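Local atomic coordinates of CocE/NonD family hydrolase (Staphylococcus aureus subsp. aureus COL, PDB entry 3III), a protein that belongs to the CocE/NonD family of alpha/beta hydrolases and probably cleaves ester or amide bonds, although its substrate is not established. Residues D339-G344 with N440-N445; Q451-W456 with L497-L502; T264-S269 with L292-R297. One frame throughout, in Å; residues are numbered along the deposited sequence.

Contact 1 (D339-G344 with N440-N445); sequences DQFYKG and NFPDFN
Phe341 and Pro442 supply most of the apolar contact here. The CD1/CE1 side of the phenyl ring lies against the CG and CD carbons of the proline, Phe341 CD1 standing 3.6 Å from Pro442 CD. The placement follows from the first torsion of Phe341: with CG opposite the backbone N (chi1 174°), the ring is carried out to the proline, meeting it obliquely through CD1 and CE1. Tyr342 widens the same patch. Its ring meets Pro442 CG edge-on, with CE1 4.0 Å away, while its CD1 rests over the rim of one face of the Phe341 ring. The tyrosine hydroxyl is held elsewhere, by Glu301 and the backbone N of Lys298.

Both aromatic residues occupy the corners of a type II beta turn running from Gln340 to Lys343, which links strands 333-338 and 343-349 at the border of the large mixed sheet. A classic beta bulge opens it, Lys343 O accepting from the N of both Asp339 and Gln340. The turn packs on the short, weakly bonded strand 441-443, an outermost strand of a separate five-stranded sheet.

Phe441 reaches the start of the turn from that strand, its ring edge toward the Asp339 carbonyl, with Phe441 CZ 3.4 Å from Asp339 O, and Arg338 adds a cation-pi partner. No direct hydrogen bond joins the two segments; instead one water accepts from Phe341 N at 2.9 Å and donates to Asn440 O at 2.8 Å. The same water also donates to Gln340 OE1, tying the glutamine side chain into the bridge.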
# COMPACT_ATOMS: atom_id res chain seq x y z
N ASP A 339 6.84 8.73 16.84
CA ASP A 339 7.32 8.55 18.21
C ASP A 339 6.35 7.64 19.03
O ASP A 339 6.81 6.64 19.65
CB ASP A 339 7.41 9.90 18.90
CG ASP A 339 7.86 9.76 20.38
OD1 ASP A 339 8.54 8.75 20.72
OD2 ASP A 339 7.52 10.63 21.17
N GLN A 340 5.07 7.99 19.02
CA GLN A 340 3.99 7.19 19.60
C GLN A 340 2.81 7.18 18.60
O GLN A 340 2.88 7.80 17.52
CB GLN A 340 3.53 7.72 20.97
CG GLN A 340 4.55 7.76 22.09
CD GLN A 340 4.43 6.61 23.12
OE1 GLN A 340 3.33 6.01 23.35
NE2 GLN A 340 5.58 6.27 23.76
N PHE A 341 1.72 6.52 19.00
CA PHE A 341 0.50 6.39 18.18
C PHE A 341 0.01 7.81 17.92
O PHE A 341 -0.31 8.57 18.88
CB PHE A 341 -0.56 5.53 18.92
CG PHE A 341 -1.88 5.46 18.23
CD1 PHE A 341 -2.15 4.49 17.31
CD2 PHE A 341 -2.85 6.41 18.50
CE1 PHE A 341 -3.38 4.45 16.62
CE2 PHE A 341 -4.08 6.41 17.82
CZ PHE A 341 -4.35 5.40 16.90
N TYR A 342 -0.09 8.18 16.64
CA TYR A 342 -0.59 9.56 16.29
C TYR A 342 0.23 10.69 16.92
O TYR A 342 -0.31 11.79 17.24
CB TYR A 342 -2.08 9.67 16.60
CG TYR A 342 -2.90 9.31 15.37
CD1 TYR A 342 -2.84 8.03 14.81
CD2 TYR A 342 -3.66 10.29 14.71
CE1 TYR A 342 -3.55 7.69 13.66
CE2 TYR A 342 -4.37 9.96 13.52
CZ TYR A 342 -4.35 8.63 13.05
OH TYR A 342 -5.05 8.28 11.88
N LYS A 343 1.51 10.42 17.09
CA LYS A 343 2.44 11.45 17.62
C LYS A 343 3.74 11.27 16.87
O LYS A 343 4.42 10.24 16.98
CB LYS A 343 2.68 11.31 19.09
CG LYS A 343 3.62 12.39 19.66
CD LYS A 343 4.13 12.00 21.04
CE LYS A 343 5.02 13.10 21.66
NZ LYS A 343 6.32 13.19 20.95
N GLY A 344 4.12 12.28 16.11
CA GLY A 344 5.40 12.25 15.38
C GLY A 344 5.74 13.58 14.77
O GLY A 344 4.99 14.55 14.94
N ASN A 440 2.87 1.04 20.85
CA ASN A 440 2.11 0.62 19.68
C ASN A 440 1.96 1.70 18.62
O ASN A 440 1.94 2.90 18.93
CB ASN A 440 0.73 0.13 20.11
CG ASN A 440 0.80 -1.17 20.91
OD1 ASN A 440 0.20 -1.25 21.96
ND2 ASN A 440 1.51 -2.19 20.40
N PHE A 441 1.76 1.26 17.38
CA PHE A 441 1.59 2.17 16.25
C PHE A 441 0.47 1.68 15.39
O PHE A 441 0.18 0.47 15.39
CB PHE A 441 2.88 2.28 15.41
CG PHE A 441 4.06 2.91 16.15
CD1 PHE A 441 4.14 4.30 16.34
CD2 PHE A 441 5.05 2.11 16.70
CE1 PHE A 441 5.17 4.86 17.02
CE2 PHE A 441 6.09 2.67 17.38
CZ PHE A 441 6.19 4.04 17.55
N PRO A 442 -0.16 2.58 14.61
CA PRO A 442 -1.05 2.13 13.57
C PRO A 442 -0.33 1.08 12.67
O PRO A 442 0.83 1.26 12.29
CB PRO A 442 -1.39 3.43 12.80
CG PRO A 442 -1.09 4.52 13.78
CD PRO A 442 0.07 4.04 14.50
N ASP A 443 -1.07 0.05 12.28
CA ASP A 443 -0.49 -1.08 11.56
C ASP A 443 -1.62 -1.67 10.75
O ASP A 443 -2.75 -1.18 10.78
CB ASP A 443 0.12 -2.05 12.58
CG ASP A 443 1.23 -2.94 12.02
OD1 ASP A 443 1.31 -3.19 10.80
OD2 ASP A 443 2.04 -3.41 12.85
N PHE A 444 -1.33 -2.68 9.97
CA PHE A 444 -2.36 -3.24 9.04
C PHE A 444 -3.30 -4.23 9.78
O PHE A 444 -2.86 -5.03 10.59
CB PHE A 444 -1.67 -3.92 7.89
CG PHE A 444 -2.62 -4.35 6.80
CD1 PHE A 444 -2.83 -5.68 6.60
CD2 PHE A 444 -3.27 -3.43 6.02
CE1 PHE A 444 -3.68 -6.11 5.56
CE2 PHE A 444 -4.11 -3.82 5.02
CZ PHE A 444 -4.34 -5.18 4.83
N ASN A 445 -4.59 -4.23 9.49
CA ASN A 445 -5.30 -3.31 8.64
C ASN A 445 -6.13 -2.42 9.58
O ASN A 445 -7.16 -2.85 10.18
CB ASN A 445 -6.16 -4.14 7.62
CG ASN A 445 -6.90 -3.30 6.63
OD1 ASN A 445 -6.88 -2.06 6.76
ND2 ASN A 445 -7.62 -3.92 5.67
O HOH W 1 1.85 4.55 21.16

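Contact 2 (Q451-W456 with L497-L502)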
# COMPACT_ATOMS: atom_id res chain seq x y z
N GLN A 451 3.08 -2.63 15.57
CA GLN A 451 4.47 -2.56 15.96
C GLN A 451 5.21 -1.65 14.99
O GLN A 451 4.61 -0.88 14.26
CB GLN A 451 5.07 -3.98 16.08
CG GLN A 451 5.22 -4.77 14.77
CD GLN A 451 5.58 -6.31 14.99
OE1 GLN A 451 5.73 -6.76 16.10
NE2 GLN A 451 5.70 -7.07 13.90
N VAL A 452 6.52 -1.64 15.05
CA VAL A 452 7.32 -0.71 14.24
C VAL A 452 7.43 -1.18 12.80
O VAL A 452 7.18 -0.42 11.85
CB VAL A 452 8.73 -0.57 14.81
CG1 VAL A 452 9.75 0.15 13.83
CG2 VAL A 452 8.71 0.13 16.16
N ALA A 453 7.86 -2.41 12.64
CA ALA A 453 8.04 -3.02 11.31
C ALA A 453 7.79 -4.53 11.37
O ALA A 453 8.02 -5.18 12.38
CB ALA A 453 9.46 -2.72 10.78
N THR A 454 7.35 -5.06 10.24
CA THR A 454 7.05 -6.45 10.09
C THR A 454 7.73 -7.00 8.83
O THR A 454 7.87 -6.31 7.75
CB THR A 454 5.52 -6.60 10.09
OG1 THR A 454 4.99 -5.95 11.27
CG2 THR A 454 5.02 -8.09 10.07
N GLY A 455 8.10 -8.28 8.90
CA GLY A 455 8.52 -9.02 7.71
C GLY A 455 8.33 -10.54 7.82
O GLY A 455 8.15 -11.05 8.92
N TRP A 456 8.40 -11.23 6.69
CA TRP A 456 8.15 -12.67 6.60
C TRP A 456 9.08 -13.38 5.63
O TRP A 456 9.46 -12.82 4.59
CB TRP A 456 6.74 -12.92 6.08
CG TRP A 456 5.62 -12.32 6.85
CD1 TRP A 456 4.83 -12.96 7.77
CD2 TRP A 456 5.07 -11.02 6.69
NE1 TRP A 456 3.87 -12.12 8.24
CE2 TRP A 456 3.97 -10.92 7.58
CE3 TRP A 456 5.39 -9.92 5.90
CZ2 TRP A 456 3.19 -9.75 7.71
CZ3 TRP A 456 4.65 -8.76 6.04
CH2 TRP A 456 3.54 -8.70 6.94
N LEU A 497 9.74 -4.36 6.26
CA LEU A 497 9.17 -3.39 5.36
C LEU A 497 9.46 -2.00 5.89
O LEU A 497 9.73 -1.83 7.11
CB LEU A 497 7.69 -3.65 5.23
CG LEU A 497 7.40 -4.96 4.46
CD1 LEU A 497 5.88 -5.13 4.46
CD2 LEU A 497 7.96 -4.99 3.03
N PRO A 498 9.46 -1.00 4.99
CA PRO A 498 9.90 0.37 5.35
C PRO A 498 9.08 0.97 6.50
O PRO A 498 7.84 0.86 6.51
CB PRO A 498 9.66 1.17 4.08
CG PRO A 498 9.75 0.12 2.96
CD PRO A 498 9.18 -1.10 3.54
N SER A 499 9.80 1.56 7.46
CA SER A 499 9.23 2.16 8.66
C SER A 499 10.04 3.41 9.06
O SER A 499 11.17 3.54 8.69
CB SER A 499 9.21 1.12 9.78
OG SER A 499 10.50 0.83 10.23
N GLY A 500 9.40 4.33 9.76
CA GLY A 500 10.04 5.57 10.23
C GLY A 500 9.70 5.81 11.67
O GLY A 500 8.53 6.08 12.00
N THR A 501 10.71 5.80 12.54
CA THR A 501 10.48 5.78 13.97
C THR A 501 11.63 6.40 14.73
O THR A 501 12.80 6.19 14.34
CB THR A 501 10.32 4.28 14.44
OG1 THR A 501 9.60 3.57 13.43
CG2 THR A 501 9.60 4.15 15.83
N LEU A 502 11.30 7.19 15.75
CA LEU A 502 12.25 7.71 16.72
C LEU A 502 12.38 6.72 17.86
O LEU A 502 11.33 6.23 18.39
CB LEU A 502 11.71 9.01 17.35
CG LEU A 502 12.46 9.70 18.48
CD1 LEU A 502 13.88 10.11 18.01
CD2 LEU A 502 11.58 10.95 18.89
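Val452 and Ala453 pack against Ser499 and Thr501 where two strands from different sheets of the C-terminal beta domain run nearly antiparallel, their short axes 170° apart. Strand 447-458 belongs to a five-stranded sheet and strand 490-503 to an eight-stranded one, so this is a sheet-to-sheet junction with an axis separation of 6.6 Å, wider than that of regular strand neighbours. Val452 and Ala453 form a classic beta bulge facing Ile429 of strand 424-432.

The bulged end is the tight one. Ser499 CB lies 3.3 Å from Val452 O, and Val452 CG1, set opposite its backbone N (chi1 167°), comes within 3.4 Å of Thr501 OG1. Ser499 OG points back between Val452 CG1 and the Ala453 methyl, each 3.7 Å from it. Arg338 serves these polar atoms from outside the two segments: its NH2 donates to both Val452 O and Thr501 OG1, and its NE to Gly500 O. Past Thr501 the strand comes nearer the surface at the partly exposed Leu502.

Toward Leu497 the fit is looser, although the touching residues remain buried. A single backbone bond spans the strands here, Leu497 N to Thr454 O at 3.1 Å. Beyond it, Leu497 CD1 just reaches the edge of the Trp456 indole, 4.1 Å from CZ3.

Contact 3 (T264-S269 with L292-R297); sequences TCASWS and LYVHGR
Ser269 OG donates to Arg297 O over 2.7 Å, the shortest of a group of polar links that knit together the two strand ends and the chain just beyond them. Just before it, Ser267 OG donates to His295 O at 2.9 Å, and Trp268 N donates to the same oxygen at 3.0 Å from the opposite face of the carbonyl plane. Two donors therefore grip one buried acceptor. Ser267 OG can do this because it stands across from its own backbone N (chi1 -177°); there it also accepts from Ser269 N at 3.1 Å, closing an ST turn. On the other segment, Arg297 N donates in the ring plane to His295 ND1 over 2.9 Å, which helps to set the rotation of the imidazole.

Further back, the strands pair in regular parallel fashion: Tyr293 N donates to Thr264 O at 2.8 Å, Ala266 N to Tyr293 O, and His295 N more weakly to Ala266 O. Strands 262-267 and 290-295 are neighbours joined by a beta-alpha-beta crossover through helix 275-284, in the central sheet of the alpha/beta-hydrolase fold.

The side chains divide between the two sheet faces. On one, Ser267 CB sits over the His295 ring in a CH-pi contact, and Cys265 SG lies 3.8 Å from His295 CD2 and also beside the Tyr293 ring. On the other, Leu292 CD1 packs on Thr264 CG2 and the Ala266 methyl. Beyond the strand end Trp268 folds back over Val294, whose CG1 stands 3.5 Å from the centroid of the six-membered ring and only 13° off its normal; the indole NE1 donates to Glu336 O.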
# COMPACT_ATOMS: atom_id res chain seq x y z
N THR A 264 3.32 10.27 -4.99
CA THR A 264 3.05 9.03 -4.32
C THR A 264 2.76 9.24 -2.87
O THR A 264 3.47 10.04 -2.20
CB THR A 264 4.29 8.12 -4.41
OG1 THR A 264 4.63 7.97 -5.79
CG2 THR A 264 4.03 6.73 -3.74
N CYS A 265 1.76 8.55 -2.33
CA CYS A 265 1.70 8.43 -0.87
C CYS A 265 2.01 6.98 -0.51
O CYS A 265 1.45 6.05 -1.12
CB CYS A 265 0.34 8.85 -0.31
SG CYS A 265 0.21 8.49 1.43
N ALA A 266 2.92 6.82 0.44
CA ALA A 266 3.18 5.57 1.18
C ALA A 266 2.88 5.78 2.66
O ALA A 266 2.92 6.91 3.15
CB ALA A 266 4.66 5.14 1.03
N SER A 267 2.62 4.69 3.38
CA SER A 267 2.34 4.82 4.80
C SER A 267 3.08 3.73 5.54
O SER A 267 3.09 2.59 5.13
CB SER A 267 0.85 4.70 5.07
OG SER A 267 0.56 4.88 6.44
N TRP A 268 3.68 4.10 6.67
CA TRP A 268 4.23 3.13 7.59
C TRP A 268 3.13 2.16 8.13
O TRP A 268 3.47 1.11 8.66
CB TRP A 268 4.88 3.82 8.77
CG TRP A 268 5.76 4.96 8.47
CD1 TRP A 268 5.73 6.18 9.06
CD2 TRP A 268 6.91 4.97 7.59
NE1 TRP A 268 6.77 6.96 8.61
CE2 TRP A 268 7.50 6.25 7.69
CE3 TRP A 268 7.47 4.04 6.71
CZ2 TRP A 268 8.65 6.60 6.99
CZ3 TRP A 268 8.63 4.39 6.00
CH2 TRP A 268 9.21 5.67 6.16
N SER A 269 1.87 2.55 8.05
CA SER A 269 0.75 1.83 8.69
C SER A 269 0.08 0.69 7.82
O SER A 269 -0.92 0.07 8.24
CB SER A 269 -0.34 2.83 8.99
OG SER A 269 0.17 4.08 9.52
N LEU A 292 7.21 12.11 -2.99
CA LEU A 292 6.70 11.09 -2.10
C LEU A 292 6.28 11.73 -0.78
O LEU A 292 7.02 12.56 -0.19
CB LEU A 292 7.81 10.04 -1.86
CG LEU A 292 7.60 8.99 -0.78
CD1 LEU A 292 6.46 8.09 -1.20
CD2 LEU A 292 8.94 8.15 -0.55
N TYR A 293 5.12 11.33 -0.28
CA TYR A 293 4.66 11.76 1.04
C TYR A 293 4.41 10.49 1.88
O TYR A 293 3.67 9.62 1.43
CB TYR A 293 3.37 12.52 0.88
CG TYR A 293 2.65 12.88 2.16
CD1 TYR A 293 3.17 13.81 3.02
CD2 TYR A 293 1.46 12.25 2.50
CE1 TYR A 293 2.54 14.10 4.23
CE2 TYR A 293 0.80 12.57 3.67
CZ TYR A 293 1.33 13.48 4.53
OH TYR A 293 0.69 13.72 5.71
N VAL A 294 5.04 10.40 3.05
CA VAL A 294 4.89 9.24 3.95
C VAL A 294 4.36 9.66 5.30
O VAL A 294 4.94 10.50 5.98
CB VAL A 294 6.18 8.45 4.14
CG1 VAL A 294 5.90 7.06 4.77
CG2 VAL A 294 6.97 8.26 2.79
N HIS A 295 3.32 8.97 5.75
CA HIS A 295 2.79 9.18 7.10
C HIS A 295 2.61 7.87 7.84
O HIS A 295 2.54 6.79 7.21
CB HIS A 295 1.47 9.93 7.01
CG HIS A 295 0.36 9.15 6.38
ND1 HIS A 295 -0.34 8.20 7.09
CD2 HIS A 295 -0.16 9.17 5.14
CE1 HIS A 295 -1.26 7.67 6.29
NE2 HIS A 295 -1.15 8.23 5.10
N GLY A 296 2.49 7.98 9.17
CA GLY A 296 2.23 6.84 10.04
C GLY A 296 0.83 6.90 10.69
O GLY A 296 0.63 6.47 11.83
N ARG A 297 -0.14 7.33 9.90
CA ARG A 297 -1.53 7.49 10.33
C ARG A 297 -2.45 6.57 9.50
O ARG A 297 -1.97 5.61 8.88
CB ARG A 297 -1.92 8.97 10.14
CG ARG A 297 -0.86 10.01 10.70
CD ARG A 297 -0.73 9.86 12.16
NE ARG A 297 0.40 10.63 12.69
CZ ARG A 297 0.34 11.83 13.25
NH1 ARG A 297 -0.81 12.50 13.33
NH2 ARG A 297 1.48 12.39 13.69

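In the fold
Read from the N terminus, the three contacts close in series, without nesting or crossing. Contact 3 comes first, closing the short excursion through helix 275-284 inside the hydrolase sheet. Contact 1 follows, joining the last hairpin turn of that sheet to strand 441-443 after 95 residues rich in strand and without helix. Contact 2 then joins strand 447-458, neighbour of 441-443 in the five-stranded sheet, to strand 490-503 of the eight-stranded sheet. In space their centres lie 11 to 12 Å apart and all touch: Pro442 meets Gly296 and Ser269, the Phe441 ring meets Val452 and Thr501, and Trp268 lies against Pro498, Ser499 and Gly500, tying the alpha/beta-hydrolase domain to the C-terminal beta domain.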